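Side-chain contacts in proline iminopeptidase (Streptomyces halstedii, PDB 3WMR), which hydrolyses amide bonds as an alpha/beta-hydrolase enzyme acting on polyketide substrates, and is probably related in activity to aminopeptidases that release N-terminal proline: residues T26-Q31 / L111-I116; D105-L110 / S133-R138; P171-T176 / F192-A197. All coordinates share one frame; numbering follows the deposited sequence.

Interaction 1 of 3, residues T26-Q31 / L111-I116; sequences TVPFGQ and LNQLGI
V27 lays its branched side chain against the two methylenes of Q113, CB and CG, the two side chains running past each other in opposite directions. The methine carbon is at the centre of the overlap, with V27 CB 3.7 Å from Q113 CB. Its two methyls divide the rest: V27 CG1 rests on Q113 CB at 3.8 Å, and V27 CG2 reaches Q113 CG at 3.9 Å. With CG1 beside the backbone N and anti to the carbonyl carbon (chi1 -56°), CG2 is lodged between the backbone N and the carbonyl carbon. CG1 also looks toward L114, whose CD2 is 4.3 Å from V27 CG1, a loose apolar touch. Q113 is bent at chi2 (-73°), and this turn brings Q113 CD alongside P28, 4.2 Å from P28 CD, the two side chains crossing at a slant. V27 is buried while Q113 is exposed, its aliphatic part lying along the valine. The contact joins the edge strand 23-29 of the alpha/beta-hydrolase sheet to the C-terminal end of helix 100-113. That helix closes in a Schellman motif, with I116 N bonded to L111 O and G115 N to N112 O, and G115 taking positive phi. V27 also touches L110, one turn earlier in the helix, and Y36 of strand 32-39, a residue on which L114 packs as well. The strand itself is held by backbone hydrogen bonding of V27 with T34, while T26 OG1 bonds to R33.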
loop_
_atom_site.group_PDB
_atom_site.type_symbol
_atom_site.label_atom_id
_atom_site.label_comp_id
_atom_site.label_asym_id
_atom_site.label_seq_id
_atom_site.Cartn_x
_atom_site.Cartn_y
_atom_site.Cartn_z
ATOM N N THR A 26 3.373 -16.222 13.086
ATOM C CA THR A 26 3.717 -16.439 11.689
ATOM C C THR A 26 3.016 -17.668 11.152
ATOM O O THR A 26 2.544 -18.509 11.909
ATOM C CB THR A 26 5.238 -16.613 11.466
ATOM O OG1 THR A 26 5.700 -17.805 12.117
ATOM C CG2 THR A 26 6.002 -15.404 11.984
ATOM N N VAL A 27 2.956 -17.759 9.833
ATOM C CA VAL A 27 2.504 -18.965 9.163
ATOM C C VAL A 27 3.612 -19.384 8.198
ATOM O O VAL A 27 4.349 -18.531 7.700
ATOM C CB VAL A 27 1.150 -18.748 8.440
ATOM C CG1 VAL A 27 0.100 -18.247 9.427
ATOM C CG2 VAL A 27 1.280 -17.774 7.273
ATOM N N PRO A 28 3.763 -20.699 7.954
ATOM C CA PRO A 28 4.789 -21.103 6.994
ATOM C C PRO A 28 4.367 -20.720 5.579
ATOM O O PRO A 28 3.205 -20.881 5.212
ATOM C CB PRO A 28 4.845 -22.626 7.152
ATOM C CG PRO A 28 3.469 -22.994 7.600
ATOM C CD PRO A 28 2.995 -21.852 8.460
ATOM N N PHE A 29 5.304 -20.164 4.827
ATOM C CA PHE A 29 5.124 -19.884 3.419
ATOM C C PHE A 29 6.270 -20.609 2.742
ATOM O O PHE A 29 7.387 -20.087 2.649
ATOM C CB PHE A 29 5.164 -18.373 3.149
ATOM C CG PHE A 29 5.150 -18.011 1.683
ATOM C CD1 PHE A 29 4.337 -18.696 0.779
ATOM C CD2 PHE A 29 5.925 -16.957 1.212
ATOM C CE1 PHE A 29 4.319 -18.357 -0.556
ATOM C CE2 PHE A 29 5.910 -16.612 -0.127
ATOM C CZ PHE A 29 5.109 -17.314 -1.010
ATOM N N GLY A 30 5.985 -21.830 2.303
ATOM C CA GLY A 30 7.011 -22.748 1.846
ATOM C C GLY A 30 8.164 -22.770 2.833
ATOM O O GLY A 30 7.981 -23.035 4.023
ATOM N N GLN A 31 9.345 -22.437 2.327
ATOM C CA GLN A 31 10.582 -22.440 3.095
ATOM C C GLN A 31 10.678 -21.297 4.127
ATOM O O GLN A 31 11.515 -21.353 5.026
ATOM C CB GLN A 31 11.741 -22.349 2.097
ATOM C CG GLN A 31 13.143 -22.369 2.675
ATOM C CD GLN A 31 14.190 -22.098 1.614
ATOM O OE1 GLN A 31 13.921 -22.236 0.419
ATOM N NE2 GLN A 31 15.386 -21.699 2.042
ATOM N N LEU A 111 -4.102 -16.329 3.303
ATOM C CA LEU A 111 -5.544 -16.514 3.392
ATOM C C LEU A 111 -5.869 -17.980 3.702
ATOM O O LEU A 111 -6.763 -18.269 4.495
ATOM C CB LEU A 111 -6.221 -16.078 2.091
ATOM C CG LEU A 111 -6.093 -14.593 1.736
ATOM C CD1 LEU A 111 -6.468 -14.383 0.279
ATOM C CD2 LEU A 111 -6.932 -13.707 2.644
ATOM N N ASN A 112 -5.123 -18.896 3.087
ATOM C CA ASN A 112 -5.304 -20.331 3.317
ATOM C C ASN A 112 -4.927 -20.734 4.737
ATOM O O ASN A 112 -5.723 -21.375 5.420
ATOM C CB ASN A 112 -4.491 -21.165 2.307
ATOM C CG ASN A 112 -5.030 -21.075 0.888
ATOM O OD1 ASN A 112 -4.266 -21.058 -0.071
ATOM N ND2 ASN A 112 -6.338 -21.040 0.745
ATOM N N GLN A 113 -3.732 -20.337 5.182
ATOM C CA GLN A 113 -3.217 -20.719 6.510
ATOM C C GLN A 113 -4.103 -20.187 7.642
ATOM O O GLN A 113 -4.313 -20.864 8.644
ATOM C CB GLN A 113 -1.780 -20.221 6.718
ATOM C CG GLN A 113 -0.737 -20.782 5.753
ATOM C CD GLN A 113 -0.374 -22.242 6.005
ATOM O OE1 GLN A 113 -0.430 -22.732 7.135
ATOM N NE2 GLN A 113 0.021 -22.935 4.946
ATOM N N LEU A 114 -4.634 -18.984 7.480
ATOM C CA LEU A 114 -5.559 -18.423 8.476
ATOM C C LEU A 114 -7.003 -18.942 8.332
ATOM O O LEU A 114 -7.850 -18.587 9.133
ATOM C CB LEU A 114 -5.560 -16.892 8.413
ATOM C CG LEU A 114 -4.230 -16.194 8.720
ATOM C CD1 LEU A 114 -4.401 -14.688 8.556
ATOM C CD2 LEU A 114 -3.733 -16.514 10.122
ATOM N N GLY A 115 -7.288 -19.752 7.314
ATOM C CA GLY A 115 -8.647 -20.289 7.129
ATOM C C GLY A 115 -9.705 -19.244 6.793
ATOM O O GLY A 115 -10.859 -19.353 7.206
ATOM N N ILE A 116 -9.318 -18.227 6.036
ATOM C CA ILE A 116 -10.254 -17.182 5.626
ATOM C C ILE A 116 -10.393 -17.069 4.110
ATOM O O ILE A 116 -11.011 -16.147 3.627
ATOM C CB ILE A 116 -9.870 -15.817 6.244
ATOM C CG1 ILE A 116 -8.456 -15.399 5.834
ATOM C CG2 ILE A 116 -9.951 -15.906 7.765
ATOM C CD1 ILE A 116 -8.061 -14.020 6.332
#

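Interaction 2 of 3, residues D105-L110 / S133-R138; sequences DELDNL and SVHAAR
H135 reaches across from helix 127-137 and places its imidazole beside L107 and D108 of helix 100-113. Its CB points at the other helix, and CG lies anti to the backbone N (chi1 178°), which carries the ring toward helix 100-113. At the root of the ring, H135 CG lies 3.9 Å from L107 CD2. One atom further, H135 ND1 is the point nearest to L107, 3.6 Å from that same CD2 methyl. The methyl stands over the face, 4.0 Å from the centroid of the H135 ring to L107 CD2 and 30° off the ring normal, a CH-pi contact in which the two side chains cross at about a right angle. The ring edge belongs to D108: its OD1 lies near the ring plane, 3.1 Å from H135 CE1 and 3.5 Å from H135 ND1, with the carboxylate turned 47° against the ring. A polarised C-H at CE1 would probably suit this oxygen. The far nitrogen, H135 NE2, is satisfied by a hydrogen bond with Y120 OH. The ring is thus set by a methyl on one face, a carboxylate at its edge and a tyrosine at its tip. Replacing H135 by alanine is likely to leave Y120 OH without this partner and to open a gap beside L107 CD2 and D108 OD1. Alongside, R138 forms a salt bridge with E104 of helix 100-113. The two helices lie side by side on the hydrolase sheet, L107 packing on Y79 of strand 76-80 and A136 on strand 143-149, while helix 127-137 directly follows the predicted nucleophile S126.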
loop_
_atom_site.group_PDB
_atom_site.type_symbol
_atom_site.label_atom_id
_atom_site.label_comp_id
_atom_site.label_asym_id
_atom_site.label_seq_id
_atom_site.Cartn_x
_atom_site.Cartn_y
_atom_site.Cartn_z
ATOM N N ASP A 105 1.537 -15.184 -4.297
ATOM C CA ASP A 105 1.587 -16.527 -3.736
ATOM C C ASP A 105 1.565 -16.459 -2.221
ATOM O O ASP A 105 0.929 -17.287 -1.588
ATOM C CB ASP A 105 2.851 -17.269 -4.190
ATOM C CG ASP A 105 2.796 -17.710 -5.643
ATOM O OD1 ASP A 105 1.689 -17.815 -6.206
ATOM O OD2 ASP A 105 3.876 -17.965 -6.229
ATOM N N GLU A 106 2.261 -15.475 -1.650
ATOM C CA GLU A 106 2.252 -15.247 -0.208
ATOM C C GLU A 106 0.864 -14.855 0.317
ATOM O O GLU A 106 0.427 -15.350 1.352
ATOM C CB GLU A 106 3.267 -14.154 0.183
ATOM C CG GLU A 106 3.300 -13.884 1.677
ATOM C CD GLU A 106 4.257 -12.787 2.095
ATOM O OE1 GLU A 106 4.291 -11.698 1.465
ATOM O OE2 GLU A 106 4.964 -13.008 3.099
ATOM N N LEU A 107 0.185 -13.947 -0.371
ATOM C CA LEU A 107 -1.154 -13.551 0.050
ATOM C C LEU A 107 -2.106 -14.755 0.002
ATOM O O LEU A 107 -2.831 -15.001 0.963
ATOM C CB LEU A 107 -1.677 -12.376 -0.792
ATOM C CG LEU A 107 -3.149 -12.003 -0.633
ATOM C CD1 LEU A 107 -3.486 -11.626 0.802
ATOM C CD2 LEU A 107 -3.522 -10.873 -1.576
ATOM N N ASP A 108 -2.100 -15.498 -1.108
ATOM C CA ASP A 108 -2.917 -16.720 -1.224
ATOM C C ASP A 108 -2.593 -17.689 -0.085
ATOM O O ASP A 108 -3.496 -18.195 0.576
ATOM C CB ASP A 108 -2.692 -17.423 -2.568
ATOM C CG ASP A 108 -3.445 -16.769 -3.700
ATOM O OD1 ASP A 108 -4.518 -16.166 -3.461
ATOM O OD2 ASP A 108 -2.972 -16.860 -4.838
ATOM N N ASN A 109 -1.303 -17.931 0.145
ATOM C CA ASN A 109 -0.879 -18.815 1.229
ATOM C C ASN A 109 -1.422 -18.328 2.566
ATOM O O ASN A 109 -1.926 -19.129 3.355
ATOM C CB ASN A 109 0.650 -18.958 1.291
ATOM C CG ASN A 109 1.119 -19.754 2.503
ATOM O OD1 ASN A 109 1.621 -19.195 3.489
ATOM N ND2 ASN A 109 0.940 -21.057 2.445
ATOM N N LEU A 110 -1.355 -17.020 2.809
ATOM C CA LEU A 110 -1.802 -16.459 4.090
ATOM C C LEU A 110 -3.310 -16.618 4.323
ATOM O O LEU A 110 -3.748 -16.982 5.416
ATOM C CB LEU A 110 -1.426 -14.978 4.201
ATOM C CG LEU A 110 -1.883 -14.288 5.484
ATOM C CD1 LEU A 110 -1.148 -14.853 6.690
ATOM C CD2 LEU A 110 -1.674 -12.784 5.379
ATOM N N SER A 133 -5.277 -5.672 -6.788
ATOM C CA SER A 133 -5.966 -5.680 -8.084
ATOM C C SER A 133 -5.609 -6.924 -8.890
ATOM O O SER A 133 -6.474 -7.533 -9.533
ATOM C CB SER A 133 -5.593 -4.447 -8.903
ATOM O OG SER A 133 -6.031 -3.272 -8.269
ATOM N N VAL A 134 -4.330 -7.290 -8.860
ATOM C CA VAL A 134 -3.860 -8.498 -9.563
ATOM C C VAL A 134 -4.559 -9.732 -8.985
ATOM O O VAL A 134 -5.088 -10.586 -9.712
ATOM C CB VAL A 134 -2.322 -8.645 -9.460
ATOM C CG1 VAL A 134 -1.850 -9.957 -10.064
ATOM C CG2 VAL A 134 -1.629 -7.476 -10.146
ATOM N N HIS A 135 -4.564 -9.815 -7.667
ATOM C CA HIS A 135 -5.294 -10.861 -6.964
ATOM C C HIS A 135 -6.794 -10.897 -7.322
ATOM O O HIS A 135 -7.313 -11.955 -7.633
ATOM C CB HIS A 135 -5.113 -10.666 -5.472
ATOM C CG HIS A 135 -5.851 -11.654 -4.639
ATOM N ND1 HIS A 135 -5.253 -12.785 -4.125
ATOM C CD2 HIS A 135 -7.136 -11.684 -4.224
ATOM C CE1 HIS A 135 -6.139 -13.466 -3.425
ATOM N NE2 HIS A 135 -7.289 -12.821 -3.473
ATOM N N ALA A 136 -7.472 -9.746 -7.281
ATOM C CA ALA A 136 -8.897 -9.668 -7.597
ATOM C C ALA A 136 -9.205 -10.039 -9.062
ATOM O O ALA A 136 -10.299 -10.509 -9.360
ATOM C CB ALA A 136 -9.443 -8.283 -7.294
ATOM N N ALA A 137 -8.236 -9.838 -9.950
ATOM C CA ALA A 137 -8.438 -10.053 -11.374
ATOM C C ALA A 137 -8.480 -11.542 -11.728
ATOM O O ALA A 137 -9.009 -11.912 -12.763
ATOM C CB ALA A 137 -7.363 -9.338 -12.177
ATOM N N ARG A 138 -7.965 -12.379 -10.837
ATOM C CA ARG A 138 -8.068 -13.827 -10.971
ATOM C C ARG A 138 -9.403 -14.372 -10.496
ATOM O O ARG A 138 -9.643 -15.574 -10.578
ATOM C CB ARG A 138 -6.935 -14.493 -10.194
ATOM C CG ARG A 138 -5.582 -13.985 -10.641
ATOM C CD ARG A 138 -4.444 -14.644 -9.892
ATOM N NE ARG A 138 -3.099 -14.465 -10.478
ATOM C CZ ARG A 138 -2.644 -13.430 -11.200
ATOM N NH1 ARG A 138 -3.383 -12.360 -11.487
ATOM N NH2 ARG A 138 -1.387 -13.458 -11.626
#

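Interaction 3 of 3, residues P171-T176 / F192-A197; sequences PDVQET and FHAMRA
V173 and T176, one turn apart on helix 171-183, meet A194 and A197, spaced likewise on helix 189-202. The V173 side chain is set with CG1 anti to the backbone N (chi1 169°) and CG2 beside it. In this conformation CG1 enters between the two alanines, with V173 CG1 4.0 Å from A194 CB and 4.1 Å from A197 CB. The same methyl lies 3.7 Å from the backbone carbonyl oxygen of A194, a van der Waals contact with a helical peptide group. V173 CG2 takes a lesser share, reaching only A197 CB. The T176 side chain is arranged to turn its methyl to the partner: CG2 is anti to the backbone N, and T176 CG2 packs on A194 CB at 3.7 Å. The hydroxyl, beside the backbone N (chi1 -58°), turns back into its own helix, where T176 OG1 donates to D172 O at 2.8 Å. This bond comes in tilted from the carbonyl plane, and T176 N reaches the same oxygen from the opposite face, so D172 O is gripped twice by one residue. The hydroxyl bond probably helps hold this rotamer, with the methyl toward A194. With alanines on one side, the backbones can draw near, V173 CA and A194 CA being 5.3 Å apart, although the segment axes pass at 9.1 Å and at 127° between their directions. Helix 189-202 sends M195 away from this contact, onto N234 and F236. These helices follow strand 143-149 and precede strand 258-263, the place where alpha/beta hydrolases of the S33 family insert a helical cap domain over the core, and this helix pair probably belongs to that cap.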
loop_
_atom_site.group_PDB
_atom_site.type_symbol
_atom_site.label_atom_id
_atom_site.label_comp_id
_atom_site.label_asym_id
_atom_site.label_seq_id
_atom_site.Cartn_x
_atom_site.Cartn_y
_atom_site.Cartn_z
ATOM N N PRO A 171 12.220 26.045 -6.982
ATOM C CA PRO A 171 13.309 25.749 -7.918
ATOM C C PRO A 171 14.547 25.123 -7.261
ATOM O O PRO A 171 15.080 24.150 -7.784
ATOM C CB PRO A 171 13.626 27.124 -8.517
ATOM C CG PRO A 171 12.314 27.834 -8.482
ATOM C CD PRO A 171 11.678 27.405 -7.189
ATOM N N ASP A 172 14.973 25.639 -6.111
ATOM C CA ASP A 172 16.154 25.098 -5.425
ATOM C C ASP A 172 15.976 23.642 -4.988
ATOM O O ASP A 172 16.930 22.863 -5.021
ATOM C CB ASP A 172 16.582 25.978 -4.220
ATOM C CG ASP A 172 15.599 25.929 -3.058
ATOM O OD1 ASP A 172 14.377 26.071 -3.288
ATOM O OD2 ASP A 172 16.047 25.788 -1.894
ATOM N N VAL A 173 14.757 23.289 -4.584
ATOM C CA VAL A 173 14.440 21.931 -4.182
ATOM C C VAL A 173 14.556 21.011 -5.391
ATOM O O VAL A 173 15.159 19.947 -5.294
ATOM C CB VAL A 173 13.014 21.825 -3.586
ATOM C CG1 VAL A 173 12.588 20.381 -3.427
ATOM C CG2 VAL A 173 12.952 22.536 -2.235
ATOM N N GLN A 174 13.984 21.440 -6.514
ATOM C CA GLN A 174 14.054 20.693 -7.767
ATOM C C GLN A 174 15.503 20.401 -8.153
ATOM O O GLN A 174 15.830 19.268 -8.487
ATOM C CB GLN A 174 13.373 21.463 -8.901
ATOM C CG GLN A 174 11.869 21.598 -8.744
ATOM C CD GLN A 174 11.205 22.146 -9.991
ATOM O OE1 GLN A 174 11.464 21.682 -11.104
ATOM N NE2 GLN A 174 10.337 23.131 -9.810
ATOM N N GLU A 175 16.370 21.419 -8.084
ATOM C CA GLU A 175 17.786 21.240 -8.423
ATOM C C GLU A 175 18.508 20.310 -7.467
ATOM O O GLU A 175 19.318 19.485 -7.895
ATOM C CB GLU A 175 18.531 22.581 -8.507
ATOM C CG GLU A 175 18.021 23.478 -9.619
ATOM C CD GLU A 175 18.966 24.613 -9.976
ATOM O OE1 GLU A 175 20.131 24.642 -9.486
ATOM O OE2 GLU A 175 18.516 25.471 -10.769
ATOM N N THR A 176 18.206 20.437 -6.183
ATOM C CA THR A 176 18.773 19.568 -5.170
ATOM C C THR A 176 18.383 18.106 -5.402
ATOM O O THR A 176 19.233 17.221 -5.281
ATOM C CB THR A 176 18.323 19.995 -3.765
ATOM O OG1 THR A 176 18.718 21.350 -3.538
ATOM C CG2 THR A 176 18.944 19.109 -2.698
ATOM N N PHE A 192 17.631 14.402 1.476
ATOM C CA PHE A 192 16.555 14.038 2.387
ATOM C C PHE A 192 15.634 15.206 2.711
ATOM O O PHE A 192 14.428 15.038 2.773
ATOM C CB PHE A 192 17.102 13.433 3.686
ATOM C CG PHE A 192 16.048 12.774 4.517
ATOM C CD1 PHE A 192 15.212 13.530 5.328
ATOM C CD2 PHE A 192 15.859 11.404 4.457
ATOM C CE1 PHE A 192 14.213 12.932 6.069
ATOM C CE2 PHE A 192 14.862 10.798 5.205
ATOM C CZ PHE A 192 14.039 11.567 6.013
ATOM N N HIS A 193 16.191 16.389 2.929
ATOM C CA HIS A 193 15.353 17.547 3.220
ATOM C C HIS A 193 14.632 18.105 1.981
ATOM O O HIS A 193 13.534 18.647 2.103
ATOM C CB HIS A 193 16.155 18.584 4.012
ATOM C CG HIS A 193 16.488 18.103 5.392
ATOM N ND1 HIS A 193 15.526 17.920 6.365
ATOM C CD2 HIS A 193 17.656 17.690 5.939
ATOM C CE1 HIS A 193 16.091 17.447 7.462
ATOM N NE2 HIS A 193 17.384 17.301 7.231
ATOM N N ALA A 194 15.219 17.936 0.795
ATOM C CA ALA A 194 14.508 18.221 -0.456
ATOM C C ALA A 194 13.355 17.213 -0.674
ATOM O O ALA A 194 12.243 17.602 -1.012
ATOM C CB ALA A 194 15.473 18.198 -1.632
ATOM N N MET A 195 13.629 15.934 -0.434
ATOM C CA MET A 195 12.608 14.872 -0.465
ATOM C C MET A 195 11.456 15.183 0.491
ATOM O O MET A 195 10.302 14.879 0.194
ATOM C CB MET A 195 13.242 13.530 -0.080
ATOM C CG MET A 195 12.338 12.314 -0.220
ATOM S SD MET A 195 12.841 10.956 0.859
ATOM C CE MET A 195 12.131 11.569 2.392
ATOM N N ARG A 196 11.782 15.817 1.622
ATOM C CA ARG A 196 10.786 16.190 2.637
ATOM C C ARG A 196 9.846 17.292 2.189
ATOM O O ARG A 196 8.677 17.292 2.546
ATOM C CB ARG A 196 11.481 16.603 3.934
ATOM C CG ARG A 196 12.015 15.412 4.703
ATOM C CD ARG A 196 10.950 14.895 5.639
ATOM N NE ARG A 196 10.641 15.965 6.576
ATOM C CZ ARG A 196 9.471 16.157 7.164
ATOM N NH1 ARG A 196 8.457 15.346 6.938
ATOM N NH2 ARG A 196 9.325 17.182 7.985
ATOM N N ALA A 197 10.348 18.234 1.407
ATOM C CA ALA A 197 9.462 19.183 0.770
ATOM C C ALA A 197 8.387 18.466 -0.081
ATOM O O ALA A 197 7.274 18.964 -0.194
ATOM C CB ALA A 197 10.255 20.175 -0.076
#

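How the interactions relate
From the N terminus, interaction 1 opens on edge strand 23-29 and closes at the end of helix 100-113, with strands 32-39, 49-52 and 76-80 lying between along the chain. Interaction 2 starts before that loop closes, on the same helix, and ends on helix 127-137, so the two loops cross. They share helix 100-113 and touch directly, the F29 ring packing on D105 and E106. Together they tie the sheet edge, that helix and the helix after the predicted nucleophile into one side of the core. Interaction 3 follows in series, closing a short helical loop in what is probably the cap region; its nearest atoms are about 24 Å from interaction 2, across the chain's centre.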